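Hypothetical protein TM1553 (Thermotoga maritima, PDB 1VRM) belongs to the ApbE family, many of whose members are FAD:protein FMN transferases, and so probably attaches flavin mononucleotide to target proteins. Local coordinates at residues Val195-Ile209 / Ile220-Thr232. Numbering follows the deposited sequence.
Sequences VRIIGPKFGKYPWVI and IDYIYLKSGAVAT
Two antiparallel strand pairings from two sheets, layered one over the other, join 195-209 to 220-232. In the larger sheet Val195 and Val230 are a hydrogen-bonded pair, with Val195 N to Val230 O at 2.8 Å. Next to them Ile197 N bonds Gly228 O at 3.0 Å. Arg196 NH1 reaches the same oxygen at 3.1 Å, from above the carbonyl plane, so two donors grip it. The Arg196 chain leaves with CG anti to the backbone N (chi1 -176°) and turns about CB-CG (chi2 72°), which lays CD against Ala229 CB. Its NE makes a salt bridge to Asp172 of helix 166-181. With an alanine here, Asp172 would probably lose this salt bridge and Gly228 O one of its two donors.

Strands 207-212 and 219-225 form a two-stranded beta hairpin beside the eight-stranded antiparallel sheet. Trp207 pairs with Leu225 and Ile209 with Ile223, each through two backbone bonds. Between the layers, Ile209 CD1 touches Leu225 CD1 at 3.7 Å and meets Val230 CG1 tip to tip at 4.0 Å. Ile197 CG1 packs on Leu225 CB. On the other hairpin face Val208 lies alongside the Tyr224 side chain, CG2 to Tyr224 CE2 3.6 Å, while its CG1 touches Tyr222 CD1.

The Lys226 chain crosses Pro206, CG to Pro206 CB 3.7 Å. A bend near its end (chi3 65°) brings NZ to Lys204 O at 2.7 Å, above the carbonyl plane. A water links NZ to Gly203 O, tying Lys226 to the 200-203 type II turn.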
loop_
_atom_site.group_PDB
_atom_site.type_symbol
_atom_site.label_atom_id
_atom_site.label_comp_id
_atom_site.label_asym_id
_atom_site.label_seq_id
_atom_site.Cartn_x
_atom_site.Cartn_y
_atom_site.Cartn_z
ATOM N N VAL A 195 -8.860 3.147 1.828
ATOM C CA VAL A 195 -10.080 2.920 2.573
ATOM C C VAL A 195 -10.610 1.500 2.335
ATOM O O VAL A 195 -10.580 0.985 1.181
ATOM C CB VAL A 195 -11.177 3.918 2.127
ATOM C CG1 VAL A 195 -12.466 3.678 2.887
ATOM C CG2 VAL A 195 -10.735 5.392 2.347
ATOM N N ARG A 196 -11.040 0.855 3.406
ATOM C CA ARG A 196 -11.771 -0.419 3.327
ATOM C C ARG A 196 -13.150 -0.238 3.981
ATOM O O ARG A 196 -13.242 0.238 5.108
ATOM C CB ARG A 196 -11.015 -1.536 4.005
ATOM C CG ARG A 196 -11.637 -2.873 3.879
ATOM C CD ARG A 196 -11.492 -3.412 2.467
ATOM N NE ARG A 196 -11.670 -4.832 2.408
ATOM C CZ ARG A 196 -12.787 -5.379 2.046
ATOM N NH1 ARG A 196 -13.793 -4.614 1.780
ATOM N NH2 ARG A 196 -12.914 -6.671 2.034
ATOM N N ILE A 197 -14.206 -0.586 3.256
ATOM C CA ILE A 197 -15.548 -0.490 3.778
ATOM C C ILE A 197 -15.808 -1.708 4.695
ATOM O O ILE A 197 -15.637 -2.869 4.291
ATOM C CB ILE A 197 -16.606 -0.428 2.677
ATOM C CG1 ILE A 197 -16.336 0.698 1.684
ATOM C CG2 ILE A 197 -18.014 -0.361 3.245
ATOM C CD1 ILE A 197 -16.083 2.019 2.263
ATOM N N ILE A 198 -16.321 -1.429 5.893
ATOM C CA ILE A 198 -16.763 -2.476 6.801
ATOM C C ILE A 198 -18.155 -2.973 6.436
ATOM O O ILE A 198 -18.387 -4.194 6.281
ATOM C CB ILE A 198 -16.735 -2.051 8.275
ATOM C CG1 ILE A 198 -15.314 -1.734 8.722
ATOM C CG2 ILE A 198 -17.394 -3.126 9.159
ATOM C CD1 ILE A 198 -15.226 -1.032 10.114
ATOM N N GLY A 199 -19.072 -2.018 6.296
ATOM C CA GLY A 199 -20.436 -2.281 5.845
ATOM C C GLY A 199 -21.041 -0.971 5.418
ATOM O O GLY A 199 -20.531 0.082 5.747
ATOM N N PRO A 200 -22.176 -1.016 4.708
ATOM C CA PRO A 200 -22.793 0.145 4.146
ATOM C C PRO A 200 -23.322 1.124 5.185
ATOM O O PRO A 200 -23.674 0.757 6.309
ATOM C CB PRO A 200 -23.951 -0.398 3.328
ATOM C CG PRO A 200 -24.010 -1.755 3.567
ATOM C CD PRO A 200 -22.900 -2.241 4.404
ATOM N N LYS A 201 -23.336 2.387 4.781
ATOM C CA LYS A 201 -23.656 3.471 5.674
ATOM C C LYS A 201 -25.117 3.336 6.111
ATOM O O LYS A 201 -26.023 3.151 5.273
ATOM C CB LYS A 201 -23.419 4.782 4.955
ATOM C CG LYS A 201 -23.718 5.987 5.796
ATOM C CD LYS A 201 -23.187 7.323 5.191
ATOM C CE LYS A 201 -23.748 7.629 3.825
ATOM N N PHE A 202 -25.349 3.405 7.426
ATOM C CA PHE A 202 -26.707 3.250 8.017
ATOM C C PHE A 202 -27.342 1.934 7.559
ATOM O O PHE A 202 -28.571 1.762 7.550
ATOM C CB PHE A 202 -27.623 4.459 7.674
ATOM C CG PHE A 202 -27.069 5.761 8.103
ATOM C CD1 PHE A 202 -26.742 5.952 9.427
ATOM C CD2 PHE A 202 -26.889 6.783 7.197
ATOM C CE1 PHE A 202 -26.205 7.157 9.863
ATOM C CE2 PHE A 202 -26.351 7.997 7.608
ATOM C CZ PHE A 202 -25.998 8.176 8.943
ATOM N N GLY A 203 -26.475 0.979 7.244
ATOM C CA GLY A 203 -26.858 -0.345 6.792
ATOM C C GLY A 203 -27.390 -0.474 5.388
ATOM O O GLY A 203 -27.767 -1.574 4.959
ATOM N N LYS A 204 -27.449 0.639 4.664
ATOM C CA LYS A 204 -28.109 0.667 3.364
ATOM C C LYS A 204 -27.375 1.386 2.265
ATOM O O LYS A 204 -27.614 1.097 1.105
ATOM C CB LYS A 204 -29.485 1.378 3.497
ATOM C CG LYS A 204 -30.434 0.749 4.497
ATOM C CD LYS A 204 -31.766 1.516 4.489
ATOM C CE LYS A 204 -32.751 0.940 5.508
ATOM N NZ LYS A 204 -34.082 1.683 5.583
ATOM N N TYR A 205 -26.535 2.372 2.610
ATOM C CA TYR A 205 -26.093 3.348 1.591
ATOM C C TYR A 205 -24.605 3.274 1.306
ATOM O O TYR A 205 -23.829 2.777 2.124
ATOM C CB TYR A 205 -26.406 4.770 2.026
ATOM C CG TYR A 205 -27.822 4.991 2.337
ATOM C CD1 TYR A 205 -28.759 5.025 1.321
ATOM C CD2 TYR A 205 -28.228 5.188 3.633
ATOM C CE1 TYR A 205 -30.100 5.229 1.599
ATOM C CE2 TYR A 205 -29.600 5.400 3.937
ATOM C CZ TYR A 205 -30.514 5.422 2.909
ATOM O OH TYR A 205 -31.860 5.644 3.157
ATOM N N PRO A 206 -24.206 3.737 0.129
ATOM C CA PRO A 206 -22.780 3.842 -0.151
ATOM C C PRO A 206 -22.098 4.958 0.632
ATOM O O PRO A 206 -22.703 5.967 0.996
ATOM C CB PRO A 206 -22.748 4.143 -1.671
ATOM C CG PRO A 206 -23.949 4.867 -1.925
ATOM C CD PRO A 206 -25.010 4.223 -1.011
ATOM N N TRP A 207 -20.829 4.742 0.926
ATOM C CA TRP A 207 -19.953 5.768 1.438
ATOM C C TRP A 207 -19.461 6.576 0.255
ATOM O O TRP A 207 -19.100 6.036 -0.791
ATOM C CB TRP A 207 -18.781 5.192 2.195
ATOM C CG TRP A 207 -19.207 4.404 3.396
ATOM C CD1 TRP A 207 -19.502 3.083 3.456
ATOM C CD2 TRP A 207 -19.479 4.938 4.673
ATOM N NE1 TRP A 207 -19.889 2.743 4.713
ATOM C CE2 TRP A 207 -19.908 3.872 5.491
ATOM C CE3 TRP A 207 -19.388 6.206 5.221
ATOM C CZ2 TRP A 207 -20.244 4.057 6.807
ATOM C CZ3 TRP A 207 -19.722 6.379 6.537
ATOM C CH2 TRP A 207 -20.128 5.302 7.318
ATOM N N VAL A 208 -19.408 7.879 0.453
ATOM C CA VAL A 208 -19.001 8.809 -0.612
ATOM C C VAL A 208 -17.579 9.194 -0.347
ATOM O O VAL A 208 -17.254 9.732 0.721
ATOM C CB VAL A 208 -19.842 10.082 -0.633
ATOM C CG1 VAL A 208 -19.452 10.929 -1.891
ATOM C CG2 VAL A 208 -21.305 9.734 -0.661
ATOM N N ILE A 209 -16.715 8.884 -1.293
ATOM C CA ILE A 209 -15.276 9.020 -1.113
ATOM C C ILE A 209 -14.747 9.989 -2.163
ATOM O O ILE A 209 -14.995 9.825 -3.356
ATOM C CB ILE A 209 -14.554 7.679 -1.189
ATOM C CG1 ILE A 209 -15.094 6.741 -0.102
ATOM C CG2 ILE A 209 -13.056 7.878 -1.056
ATOM C CD1 ILE A 209 -14.756 5.305 -0.267
ATOM N N ILE A 220 -11.159 15.861 -7.084
ATOM C CA ILE A 220 -11.287 15.800 -8.531
ATOM C C ILE A 220 -12.386 14.806 -8.946
ATOM O O ILE A 220 -12.827 14.821 -10.090
ATOM C CB ILE A 220 -9.965 15.449 -9.236
ATOM C CG1 ILE A 220 -9.455 14.096 -8.747
ATOM C CG2 ILE A 220 -8.926 16.574 -9.066
ATOM C CD1 ILE A 220 -8.185 13.644 -9.464
ATOM N N ASP A 221 -12.859 13.962 -8.029
ATOM C CA ASP A 221 -13.923 13.004 -8.384
ATOM C C ASP A 221 -14.496 12.451 -7.088
ATOM O O ASP A 221 -13.797 12.459 -6.061
ATOM C CB ASP A 221 -13.313 11.882 -9.210
ATOM C CG ASP A 221 -14.344 11.105 -10.042
ATOM O OD1 ASP A 221 -15.567 11.467 -10.118
ATOM O OD2 ASP A 221 -13.908 10.083 -10.624
ATOM N N TYR A 222 -15.760 11.998 -7.146
ATOM C CA TYR A 222 -16.388 11.279 -6.041
ATOM C C TYR A 222 -16.785 9.891 -6.461
ATOM O O TYR A 222 -17.333 9.715 -7.553
ATOM C CB TYR A 222 -17.618 11.996 -5.542
ATOM C CG TYR A 222 -17.312 13.236 -4.749
ATOM C CD1 TYR A 222 -16.905 13.150 -3.420
ATOM C CD2 TYR A 222 -17.403 14.486 -5.333
ATOM C CE1 TYR A 222 -16.616 14.290 -2.681
ATOM C CE2 TYR A 222 -17.110 15.624 -4.603
ATOM C CZ TYR A 222 -16.735 15.508 -3.295
ATOM O OH TYR A 222 -16.448 16.651 -2.586
ATOM N N ILE A 223 -16.469 8.932 -5.607
ATOM C CA ILE A 223 -16.937 7.592 -5.811
ATOM C C ILE A 223 -17.805 7.131 -4.671
ATOM O O ILE A 223 -17.807 7.709 -3.588
ATOM C CB ILE A 223 -15.786 6.599 -6.066
ATOM C CG1 ILE A 223 -14.850 6.550 -4.862
ATOM C CG2 ILE A 223 -15.022 7.018 -7.317
ATOM C CD1 ILE A 223 -14.005 5.292 -4.791
ATOM N N TYR A 224 -18.583 6.105 -4.975
ATOM C CA TYR A 224 -19.630 5.611 -4.087
ATOM C C TYR A 224 -19.369 4.150 -3.860
ATOM O O TYR A 224 -19.382 3.380 -4.792
ATOM C CB TYR A 224 -20.995 5.858 -4.732
ATOM C CG TYR A 224 -21.265 7.324 -4.891
ATOM C CD1 TYR A 224 -20.733 8.043 -5.956
ATOM C CD2 TYR A 224 -22.072 7.999 -3.989
ATOM C CE1 TYR A 224 -20.984 9.408 -6.095
ATOM C CE2 TYR A 224 -22.307 9.322 -4.114
ATOM C CZ TYR A 224 -21.777 10.033 -5.169
ATOM O OH TYR A 224 -22.031 11.384 -5.274
ATOM N N LEU A 225 -19.080 3.754 -2.634
ATOM C CA LEU A 225 -18.770 2.356 -2.312
ATOM C C LEU A 225 -19.657 1.848 -1.172
ATOM O O LEU A 225 -19.634 2.378 -0.042
ATOM C CB LEU A 225 -17.302 2.147 -1.907
ATOM C CG LEU A 225 -16.206 2.414 -2.927
ATOM C CD1 LEU A 225 -14.850 2.168 -2.260
ATOM C CD2 LEU A 225 -16.358 1.518 -4.122
ATOM N N LYS A 226 -20.437 0.821 -1.477
ATOM C CA LYS A 226 -21.116 0.057 -0.415
ATOM C C LYS A 226 -20.264 -1.078 0.135
ATOM O O LYS A 226 -20.603 -1.631 1.154
ATOM C CB LYS A 226 -22.503 -0.482 -0.838
ATOM C CG LYS A 226 -23.618 0.555 -1.021
ATOM C CD LYS A 226 -25.011 -0.115 -1.342
ATOM C CE LYS A 226 -25.544 -0.985 -0.176
ATOM N NZ LYS A 226 -27.082 -1.219 -0.262
ATOM N N SER A 227 -19.170 -1.421 -0.542
ATOM C CA SER A 227 -18.303 -2.521 -0.189
ATOM C C SER A 227 -16.961 -2.312 -0.890
ATOM O O SER A 227 -16.828 -1.407 -1.718
ATOM C CB SER A 227 -18.913 -3.860 -0.604
ATOM O OG SER A 227 -18.985 -4.012 -2.028
ATOM N N GLY A 228 -15.995 -3.143 -0.566
ATOM C CA GLY A 228 -14.717 -3.156 -1.251
ATOM C C GLY A 228 -13.760 -2.132 -0.690
ATOM O O GLY A 228 -13.807 -1.777 0.502
ATOM N N ALA A 229 -12.848 -1.675 -1.544
ATOM C CA ALA A 229 -11.802 -0.824 -1.082
ATOM C C ALA A 229 -11.324 0.113 -2.175
ATOM O O ALA A 229 -11.539 -0.114 -3.356
ATOM C CB ALA A 229 -10.577 -1.722 -0.612
ATOM N N VAL A 230 -10.670 1.189 -1.743
ATOM C CA VAL A 230 -10.039 2.111 -2.668
ATOM C C VAL A 230 -8.664 2.460 -2.087
ATOM O O VAL A 230 -8.514 2.620 -0.874
ATOM C CB VAL A 230 -10.899 3.348 -2.972
ATOM C CG1 VAL A 230 -11.252 4.179 -1.747
ATOM C CG2 VAL A 230 -10.198 4.216 -4.020
ATOM N N ALA A 231 -7.667 2.566 -2.948
ATOM C CA ALA A 231 -6.307 2.925 -2.504
ATOM C C ALA A 231 -5.719 3.881 -3.546
ATOM O O ALA A 231 -5.909 3.676 -4.751
ATOM C CB ALA A 231 -5.438 1.679 -2.358
ATOM N N THR A 232 -4.902 4.831 -3.098
ATOM C CA THR A 232 -4.260 5.778 -3.956
ATOM C C THR A 232 -2.749 5.763 -3.689
ATOM O O THR A 232 -2.312 5.752 -2.515
ATOM C CB THR A 232 -4.885 7.181 -3.763
ATOM O OG1 THR A 232 -6.254 7.154 -4.192
ATOM C CG2 THR A 232 -4.118 8.234 -4.574
HETATM O O HOH W 1 -16.181 -4.178 2.075
HETATM O O HOH W 2 -16.303 -6.172 0.877
HETATM O O HOH W 3 -27.168 -2.614 2.157
#